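Local atomic coordinates of quinoline 2-oxidoreductase large subunit (Pseudomonas putida, PDB entry 1T3Q), a protein that carries the molybdenum-molybdopterin cytosine dinucleotide cofactor of a molybdenum hydroxylase that oxidises quinoline at carbon 2. Residues Leu393-Ser396 with Pro397-Arg401; Val766-Thr770 with Val771-Pro775; Val590-Ala593 with Gly594-Ala597. All blocks are in the same frame, centred on the assembly; numbering follows the deposited sequence.

Interaction 1 (Leu393-Ser396 with Pro397-Arg401); sequences LGLS and PFEIR
Ile400 and Ser396 are joined by a backbone bond, from Ile400 N to Ser396 O at 3.2 Å and nearly straight at 167°, which closes the first turn of the helix that runs on to residue 402. The side chain of Ser396 serves the same turn. Its OG accepts from Glu399 N at 2.9 Å. A second bond, from Phe398 N to the same OG at 3.2 Å, is weak, since its N-H is aimed well to one side of the oxygen. Rotation about the first torsion (chi1 85°) puts OG between the backbone N and the carbonyl carbon of Ser396, which folds it back over the helix end. OG also sits at the edge of the Phe398 ring, near its plane.

Leu395 makes the apolar half of the contact. Its CD1 meets Ile400 CB at 4.2 Å, the two side chains crossing at about a right angle. Its other methyl, CD2, lies 4.2 Å from Glu399 CG. Glu399 then bends at chi2 (55°) and leads its carboxylate away, to salt bridges with Arg403 and Arg402. Further on, Arg401 folds back so that its NH1 donates to Pro397 O at 2.8 Å. That oxygen lies in the guanidinium plane, while NH1 stands above the carbonyl plane. Arg401 also forms salt bridges with Glu383 and Asp387, which ties this turn to helix 375-393.

Gly394 has positive phi, and a CB there would jam against the carbonyl O of Leu393. It is the C-prime residue of a Schellman motif, with Leu395 N bonded to Ala390 O and Gly394 N to Arg391 O. The arrangement is a Schellman helix end with a serine N-cap two residues after its glycine, linking two helices within a molybdopterin cofactor-binding domain.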
ATOM      1  N   LEU B 393     -43.446  17.217 -44.848  1.00 24.75           N
ATOM      2  CA  LEU B 393     -44.756  16.587 -45.007  1.00 24.27           C
ATOM      3  C   LEU B 393     -45.852  17.208 -44.143  1.00 25.10           C
ATOM      4  O   LEU B 393     -47.031  16.894 -44.303  1.00 25.14           O
ATOM      5  CB  LEU B 393     -44.646  15.094 -44.689  1.00 24.13           C
ATOM      6  CG  LEU B 393     -43.742  14.306 -45.640  1.00 24.72           C
ATOM      7  CD1 LEU B 393     -43.547  12.895 -45.121  1.00 24.39           C
ATOM      8  CD2 LEU B 393     -44.364  14.298 -47.034  1.00 23.83           C
ATOM      9  N   GLY B 394     -45.468  18.085 -43.227  1.00 24.82           N
ATOM     10  CA  GLY B 394     -46.459  18.702 -42.366  1.00 24.67           C
ATOM     11  C   GLY B 394     -46.864  17.782 -41.229  1.00 25.14           C
ATOM     12  O   GLY B 394     -47.966  17.897 -40.689  1.00 27.43           O
ATOM     13  N   LEU B 395     -45.978  16.856 -40.875  1.00 24.82           N
ATOM     14  CA  LEU B 395     -46.226  15.920 -39.781  1.00 23.86           C
ATOM     15  C   LEU B 395     -45.394  16.375 -38.592  1.00 24.53           C
ATOM     16  O   LEU B 395     -44.379  17.044 -38.766  1.00 24.28           O
ATOM     17  CB  LEU B 395     -45.779  14.506 -40.163  1.00 25.35           C
ATOM     18  CG  LEU B 395     -46.457  13.760 -41.313  1.00 25.30           C
ATOM     19  CD1 LEU B 395     -45.680  12.486 -41.594  1.00 26.58           C
ATOM     20  CD2 LEU B 395     -47.901  13.447 -40.952  1.00 25.98           C
ATOM     21  N   SER B 396     -45.814  16.019 -37.384  1.00 24.36           N
ATOM     22  CA  SER B 396     -45.038  16.399 -36.215  1.00 24.36           C
ATOM     23  C   SER B 396     -43.862  15.433 -36.182  1.00 24.58           C
ATOM     24  O   SER B 396     -43.942  14.332 -36.732  1.00 22.86           O
ATOM     25  CB  SER B 396     -45.857  16.236 -34.936  1.00 25.23           C
ATOM     26  OG  SER B 396     -45.795  14.902 -34.465  1.00 26.46           O
ATOM     27  N   PRO B 397     -42.750  15.833 -35.551  1.00 23.07           N
ATOM     28  CA  PRO B 397     -41.590  14.938 -35.488  1.00 22.09           C
ATOM     29  C   PRO B 397     -41.912  13.652 -34.729  1.00 21.08           C
ATOM     30  O   PRO B 397     -41.273  12.621 -34.933  1.00 20.91           O
ATOM     31  CB  PRO B 397     -40.530  15.792 -34.785  1.00 21.44           C
ATOM     32  CG  PRO B 397     -41.350  16.746 -33.952  1.00 22.70           C
ATOM     33  CD  PRO B 397     -42.464  17.122 -34.896  1.00 21.85           C
ATOM     34  N   PHE B 398     -42.905  13.715 -33.847  1.00 20.50           N
ATOM     35  CA  PHE B 398     -43.293  12.542 -33.087  1.00 21.26           C
ATOM     36  C   PHE B 398     -44.104  11.586 -33.955  1.00 21.06           C
ATOM     37  O   PHE B 398     -43.925  10.373 -33.887  1.00 21.97           O
ATOM     38  CB  PHE B 398     -44.113  12.942 -31.857  1.00 20.63           C
ATOM     39  CG  PHE B 398     -43.421  13.929 -30.973  1.00 20.78           C
ATOM     40  CD1 PHE B 398     -43.683  15.292 -31.087  1.00 21.70           C
ATOM     41  CD2 PHE B 398     -42.471  13.506 -30.051  1.00 21.25           C
ATOM     42  CE1 PHE B 398     -43.003  16.223 -30.295  1.00 20.37           C
ATOM     43  CE2 PHE B 398     -41.786  14.428 -29.255  1.00 20.82           C
ATOM     44  CZ  PHE B 398     -42.056  15.788 -29.382  1.00 19.68           C
ATOM     45  N   GLU B 399     -44.984  12.144 -34.778  1.00 20.35           N
ATOM     46  CA  GLU B 399     -45.842  11.340 -35.646  1.00 21.21           C
ATOM     47  C   GLU B 399     -45.070  10.589 -36.730  1.00 21.27           C
ATOM     48  O   GLU B 399     -45.345   9.417 -36.984  1.00 21.60           O
ATOM     49  CB  GLU B 399     -46.917  12.229 -36.287  1.00 22.48           C
ATOM     50  CG  GLU B 399     -47.887  11.510 -37.237  1.00 23.57           C
ATOM     51  CD  GLU B 399     -48.591  10.323 -36.600  1.00 27.01           C
ATOM     52  OE1 GLU B 399     -48.924  10.389 -35.398  1.00 26.85           O
ATOM     53  OE2 GLU B 399     -48.829   9.321 -37.309  1.00 28.62           O
ATOM     54  N   ILE B 400     -44.109  11.244 -37.375  1.00 21.09           N
ATOM     55  CA  ILE B 400     -43.361  10.550 -38.417  1.00 21.26           C
ATOM     56  C   ILE B 400     -42.585   9.372 -37.825  1.00 21.97           C
ATOM     57  O   ILE B 400     -42.371   8.358 -38.499  1.00 22.13           O
ATOM     58  CB  ILE B 400     -42.401  11.493 -39.177  1.00 21.66           C
ATOM     59  CG1 ILE B 400     -41.922  10.800 -40.460  1.00 21.59           C
ATOM     60  CG2 ILE B 400     -41.209  11.872 -38.299  1.00 20.21           C
ATOM     61  CD1 ILE B 400     -41.228  11.725 -41.440  1.00 23.22           C
ATOM     62  N   ARG B 401     -42.175   9.494 -36.565  1.00 20.31           N
ATOM     63  CA  ARG B 401     -41.452   8.413 -35.911  1.00 20.55           C
ATOM     64  C   ARG B 401     -42.386   7.250 -35.566  1.00 21.00           C
ATOM     65  O   ARG B 401     -42.002   6.091 -35.694  1.00 21.02           O
ATOM     66  CB  ARG B 401     -40.722   8.935 -34.665  1.00 19.43           C
ATOM     67  CG  ARG B 401     -39.490   9.769 -35.017  1.00 17.77           C
ATOM     68  CD  ARG B 401     -38.832  10.383 -33.790  1.00 19.10           C
ATOM     69  NE  ARG B 401     -37.551  11.025 -34.099  1.00 18.30           N
ATOM     70  CZ  ARG B 401     -37.409  12.199 -34.708  1.00 17.31           C
ATOM     71  NH1 ARG B 401     -38.473  12.894 -35.091  1.00 20.27           N
ATOM     72  NH2 ARG B 401     -36.190  12.688 -34.924  1.00 18.60           N
TER

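Interaction 2 (Val766-Thr770 with Val771-Pro775); sequences VVIET and VPITP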
ATOM      1  N   VAL B 766     -32.781  27.386 -43.912  1.00 26.55           N
ATOM      2  CA  VAL B 766     -31.370  27.157 -43.650  1.00 26.45           C
ATOM      3  C   VAL B 766     -31.202  25.906 -42.795  1.00 24.54           C
ATOM      4  O   VAL B 766     -32.052  25.596 -41.965  1.00 25.77           O
ATOM      5  CB  VAL B 766     -30.748  28.361 -42.894  1.00 26.90           C
ATOM      6  CG1 VAL B 766     -29.412  27.970 -42.287  1.00 29.46           C
ATOM      7  CG2 VAL B 766     -30.571  29.526 -43.845  1.00 28.17           C
ATOM      8  N   VAL B 767     -30.110  25.184 -43.012  1.00 23.66           N
ATOM      9  CA  VAL B 767     -29.823  23.993 -42.228  1.00 21.77           C
ATOM     10  C   VAL B 767     -28.389  24.100 -41.734  1.00 22.54           C
ATOM     11  O   VAL B 767     -27.585  24.842 -42.295  1.00 21.91           O
ATOM     12  CB  VAL B 767     -29.951  22.686 -43.054  1.00 22.79           C
ATOM     13  CG1 VAL B 767     -31.334  22.586 -43.667  1.00 21.60           C
ATOM     14  CG2 VAL B 767     -28.869  22.630 -44.124  1.00 22.62           C
ATOM     15  N   ILE B 768     -28.085  23.371 -40.667  1.00 22.10           N
ATOM     16  CA  ILE B 768     -26.744  23.341 -40.109  1.00 22.02           C
ATOM     17  C   ILE B 768     -26.459  21.874 -39.841  1.00 22.15           C
ATOM     18  O   ILE B 768     -27.128  21.230 -39.026  1.00 21.32           O
ATOM     19  CB  ILE B 768     -26.643  24.168 -38.815  1.00 23.60           C
ATOM     20  CG1 ILE B 768     -26.792  25.656 -39.154  1.00 23.43           C
ATOM     21  CG2 ILE B 768     -25.313  23.897 -38.126  1.00 24.60           C
ATOM     22  CD1 ILE B 768     -26.606  26.596 -37.970  1.00 25.60           C
ATOM     23  N   GLU B 769     -25.467  21.344 -40.542  1.00 20.18           N
ATOM     24  CA  GLU B 769     -25.146  19.936 -40.419  1.00 21.51           C
ATOM     25  C   GLU B 769     -23.764  19.644 -39.860  1.00 21.44           C
ATOM     26  O   GLU B 769     -23.300  18.501 -39.879  1.00 20.66           O
ATOM     27  CB  GLU B 769     -25.356  19.273 -41.790  1.00 21.75           C
ATOM     28  CG  GLU B 769     -26.826  19.354 -42.241  1.00 23.13           C
ATOM     29  CD  GLU B 769     -27.037  19.055 -43.718  1.00 26.07           C
ATOM     30  OE1 GLU B 769     -28.208  18.897 -44.132  1.00 25.54           O
ATOM     31  OE2 GLU B 769     -26.039  18.988 -44.466  1.00 24.29           O
ATOM     32  N   THR B 770     -23.114  20.677 -39.335  1.00 20.55           N
ATOM     33  CA  THR B 770     -21.789  20.518 -38.749  1.00 20.09           C
ATOM     34  C   THR B 770     -21.796  20.907 -37.272  1.00 20.07           C
ATOM     35  O   THR B 770     -22.392  21.917 -36.902  1.00 21.19           O
ATOM     36  CB  THR B 770     -20.751  21.416 -39.457  1.00 21.36           C
ATOM     37  OG1 THR B 770     -20.710  21.094 -40.852  1.00 24.19           O
ATOM     38  CG2 THR B 770     -19.372  21.212 -38.858  1.00 20.81           C
ATOM     39  N   VAL B 771     -21.167  20.093 -36.428  1.00 19.77           N
ATOM     40  CA  VAL B 771     -21.054  20.428 -35.012  1.00 19.82           C
ATOM     41  C   VAL B 771     -19.568  20.653 -34.736  1.00 19.43           C
ATOM     42  O   VAL B 771     -18.708  20.047 -35.383  1.00 18.82           O
ATOM     43  CB  VAL B 771     -21.587  19.312 -34.069  1.00 21.27           C
ATOM     44  CG1 VAL B 771     -23.094  19.154 -34.250  1.00 22.40           C
ATOM     45  CG2 VAL B 771     -20.862  18.001 -34.329  1.00 20.19           C
ATOM     46  N   PRO B 772     -19.243  21.530 -33.775  1.00 18.17           N
ATOM     47  CA  PRO B 772     -20.191  22.295 -32.957  1.00 17.91           C
ATOM     48  C   PRO B 772     -20.870  23.420 -33.737  1.00 18.04           C
ATOM     49  O   PRO B 772     -20.298  23.969 -34.677  1.00 19.87           O
ATOM     50  CB  PRO B 772     -19.309  22.827 -31.836  1.00 17.89           C
ATOM     51  CG  PRO B 772     -18.027  23.124 -32.568  1.00 18.92           C
ATOM     52  CD  PRO B 772     -17.852  21.884 -33.437  1.00 18.25           C
ATOM     53  N   ILE B 773     -22.094  23.751 -33.344  1.00 18.01           N
ATOM     54  CA  ILE B 773     -22.842  24.825 -33.984  1.00 17.84           C
ATOM     55  C   ILE B 773     -22.483  26.098 -33.232  1.00 20.50           C
ATOM     56  O   ILE B 773     -23.073  26.420 -32.199  1.00 20.47           O
ATOM     57  CB  ILE B 773     -24.349  24.567 -33.891  1.00 18.30           C
ATOM     58  CG1 ILE B 773     -24.674  23.231 -34.568  1.00 15.83           C
ATOM     59  CG2 ILE B 773     -25.112  25.715 -34.532  1.00 19.33           C
ATOM     60  CD1 ILE B 773     -26.124  22.795 -34.439  1.00 17.35           C
ATOM     61  N   THR B 774     -21.494  26.803 -33.765  1.00 19.85           N
ATOM     62  CA  THR B 774     -20.969  28.025 -33.175  1.00 20.19           C
ATOM     63  C   THR B 774     -21.651  29.269 -33.731  1.00 20.46           C
ATOM     64  O   THR B 774     -22.377  29.197 -34.716  1.00 20.21           O
ATOM     65  CB  THR B 774     -19.475  28.130 -33.486  1.00 19.70           C
ATOM     66  OG1 THR B 774     -19.308  28.244 -34.906  1.00 20.05           O
ATOM     67  CG2 THR B 774     -18.737  26.882 -33.014  1.00 16.93           C
ATOM     68  N   PRO B 775     -21.444  30.429 -33.091  1.00 22.29           N
ATOM     69  CA  PRO B 775     -22.085  31.633 -33.627  1.00 21.62           C
ATOM     70  C   PRO B 775     -21.588  31.907 -35.047  1.00 21.43           C
ATOM     71  O   PRO B 775     -22.328  32.417 -35.890  1.00 20.38           O
ATOM     72  CB  PRO B 775     -21.689  32.727 -32.625  1.00 24.23           C
ATOM     73  CG  PRO B 775     -20.499  32.159 -31.903  1.00 25.74           C
ATOM     74  CD  PRO B 775     -20.823  30.698 -31.784  1.00 22.27           C
TER
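Ile773 packs back against Ile768 five residues earlier, and its side chain can be followed branch by branch. At CB it divides. Ile773 CG1 lies anti to the carbonyl carbon (chi1 -59°) and meets two things: Ile768 CG2 at 3.7 Å and the backbone O of Thr770 at 3.5 Å. Beyond it, the tip, Ile773 CD1, reaches Ile768 CG2 at 3.9 Å. The other branch, Ile773 CG2, meets Ile768 CD1, also at 3.9 Å. Both branches of Ile773 therefore touch Ile768, and the two side chains cross obliquely.

The chain turns back between them, and the peptide bond before Pro772 is cis, consistent with this change of direction. Residues 770-771 run parallel to strand 185-193, with backbone bonds from Val771 to Ser192 and Gly194. Helix 744-761 (Leu761 on Ile768, Val757 on Ile773) and Ile778 of helix 775-783, which Thr774 N-caps, close round the isoleucine pair.

No hydrogen bond crosses the two segments. The contact is made largely by aliphatic carbon and is buried. Its one polar cost is Thr770 O, which is covered by Ile773 CG1 and finds no partner in the model. Cohesion here therefore rests on the fit of branched side chains.

Interaction 3 (Val590-Ala593 with Gly594-Ala597); sequences VHVA and GVPA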
ATOM      1  N   VAL B 590     -32.752 -17.218   6.536  1.00 21.74           N
ATOM      2  CA  VAL B 590     -32.679 -18.357   5.624  1.00 21.14           C
ATOM      3  C   VAL B 590     -33.830 -19.282   6.009  1.00 21.51           C
ATOM      4  O   VAL B 590     -33.844 -19.838   7.110  1.00 22.42           O
ATOM      5  CB  VAL B 590     -31.356 -19.127   5.775  1.00 21.28           C
ATOM      6  CG1 VAL B 590     -31.342 -20.312   4.800  1.00 19.71           C
ATOM      7  CG2 VAL B 590     -30.167 -18.188   5.518  1.00 19.30           C
ATOM      8  N   HIS B 591     -34.792 -19.459   5.113  1.00 21.23           N
ATOM      9  CA  HIS B 591     -35.939 -20.293   5.442  1.00 20.57           C
ATOM     10  C   HIS B 591     -36.584 -20.985   4.251  1.00 21.07           C
ATOM     11  O   HIS B 591     -36.254 -20.715   3.096  1.00 21.64           O
ATOM     12  CB  HIS B 591     -36.999 -19.439   6.141  1.00 21.37           C
ATOM     13  CG  HIS B 591     -37.617 -18.402   5.253  1.00 23.03           C
ATOM     14  ND1 HIS B 591     -36.954 -17.257   4.867  1.00 24.21           N
ATOM     15  CD2 HIS B 591     -38.829 -18.355   4.649  1.00 22.75           C
ATOM     16  CE1 HIS B 591     -37.729 -16.549   4.065  1.00 23.92           C
ATOM     17  NE2 HIS B 591     -38.873 -17.193   3.917  1.00 24.32           N
ATOM     18  N   VAL B 592     -37.512 -21.887   4.553  1.00 21.52           N
ATOM     19  CA  VAL B 592     -38.244 -22.606   3.519  1.00 21.05           C
ATOM     20  C   VAL B 592     -39.179 -21.572   2.903  1.00 21.29           C
ATOM     21  O   VAL B 592     -39.951 -20.927   3.616  1.00 20.35           O
ATOM     22  CB  VAL B 592     -39.069 -23.768   4.131  1.00 21.30           C
ATOM     23  CG1 VAL B 592     -39.939 -24.419   3.070  1.00 19.17           C
ATOM     24  CG2 VAL B 592     -38.128 -24.799   4.751  1.00 21.29           C
ATOM     25  N   ALA B 593     -39.098 -21.403   1.586  1.00 21.85           N
ATOM     26  CA  ALA B 593     -39.929 -20.427   0.889  1.00 22.38           C
ATOM     27  C   ALA B 593     -41.395 -20.572   1.285  1.00 23.33           C
ATOM     28  O   ALA B 593     -41.963 -21.661   1.206  1.00 22.79           O
ATOM     29  CB  ALA B 593     -39.775 -20.585  -0.618  1.00 24.43           C
ATOM     30  N   GLY B 594     -41.994 -19.468   1.719  1.00 22.37           N
ATOM     31  CA  GLY B 594     -43.390 -19.493   2.124  1.00 22.82           C
ATOM     32  C   GLY B 594     -43.588 -19.818   3.592  1.00 22.78           C
ATOM     33  O   GLY B 594     -44.693 -19.664   4.120  1.00 23.53           O
ATOM     34  N   VAL B 595     -42.526 -20.258   4.261  1.00 20.69           N
ATOM     35  CA  VAL B 595     -42.605 -20.614   5.674  1.00 20.80           C
ATOM     36  C   VAL B 595     -41.480 -19.949   6.475  1.00 21.81           C
ATOM     37  O   VAL B 595     -40.502 -20.594   6.848  1.00 21.28           O
ATOM     38  CB  VAL B 595     -42.509 -22.142   5.862  1.00 20.42           C
ATOM     39  CG1 VAL B 595     -42.827 -22.520   7.307  1.00 21.16           C
ATOM     40  CG2 VAL B 595     -43.458 -22.848   4.899  1.00 22.64           C
ATOM     41  N   PRO B 596     -41.613 -18.644   6.752  1.00 22.99           N
ATOM     42  CA  PRO B 596     -40.584 -17.925   7.512  1.00 23.35           C
ATOM     43  C   PRO B 596     -40.235 -18.531   8.871  1.00 24.59           C
ATOM     44  O   PRO B 596     -39.085 -18.444   9.308  1.00 24.58           O
ATOM     45  CB  PRO B 596     -41.152 -16.506   7.618  1.00 23.13           C
ATOM     46  CG  PRO B 596     -42.636 -16.700   7.457  1.00 23.72           C
ATOM     47  CD  PRO B 596     -42.713 -17.741   6.375  1.00 23.24           C
ATOM     48  N   ALA B 597     -41.211 -19.146   9.535  1.00 24.56           N
ATOM     49  CA  ALA B 597     -40.968 -19.757  10.843  1.00 25.45           C
ATOM     50  C   ALA B 597     -39.997 -20.928  10.744  1.00 26.03           C
ATOM     51  O   ALA B 597     -39.318 -21.270  11.710  1.00 27.66           O
ATOM     52  CB  ALA B 597     -42.282 -20.224  11.462  1.00 27.45           C
TER
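Val595 N donates to Val592 O at 2.7 Å, with an N-H...O angle of 154°, and this bond closes the turn. The N-H comes in tilted from the carbonyl plane. Beside it, Val592 CB and Val595 CB stand 4.2 Å apart. The imidazole of His591 leans on the returning chain. Its CD2 is 3.4 Å from Pro596 CA, and Pro596 CB lies over one face of the ring. Val595 O sits at the ring edge, near its plane, 3.6 Å from His591 CD2. The ring gets there because CG lies between the backbone N and the carbonyl carbon of His591 (chi1 67°).

The chain forms a type II beta turn from Val592 to Val595, the first part of the connection between strands 589-592 and 599-601 of a small antiparallel sheet. Gly594 takes the third position with positive phi, where a CB would clash with Ala593 O.

Replacing His591 with an alanine would probably open a gap beside Pro596 CA and CB and leave Val595 O without the ring edge it meets.

Outside this shell, ND1 of His591 makes a weak hydrogen bond to Leu589 O, which may bias the turn of the ring. Val584 of strand 583-586 also touches His591. Backbone bonds pair Val590 with Met600 and Val592 with Lys598, and Val590 packs on Phe602 and Val605 of helix 602-611.

Along the chain the order is interaction 1, interaction 3, interaction 2. All three are local, each within one continuous run of residues. Interactions 1 and 2 lie on the same side of the chain's centre, their centres 23 Å apart. They do not touch, but helix 375-393 links them: it leads into interaction 1, and its Arg388 forms a salt bridge with Glu769 of interaction 2. Interaction 3 is remote, with its centre 55 Å from that of interaction 1 and 63 Å from that of interaction 2. It lies at the surface, in the second molybdopterin cofactor-binding domain, whereas interaction 1 lies in the first. Interaction 2 brings residues near the C-terminus beside strand 185-193, far back in the sequence.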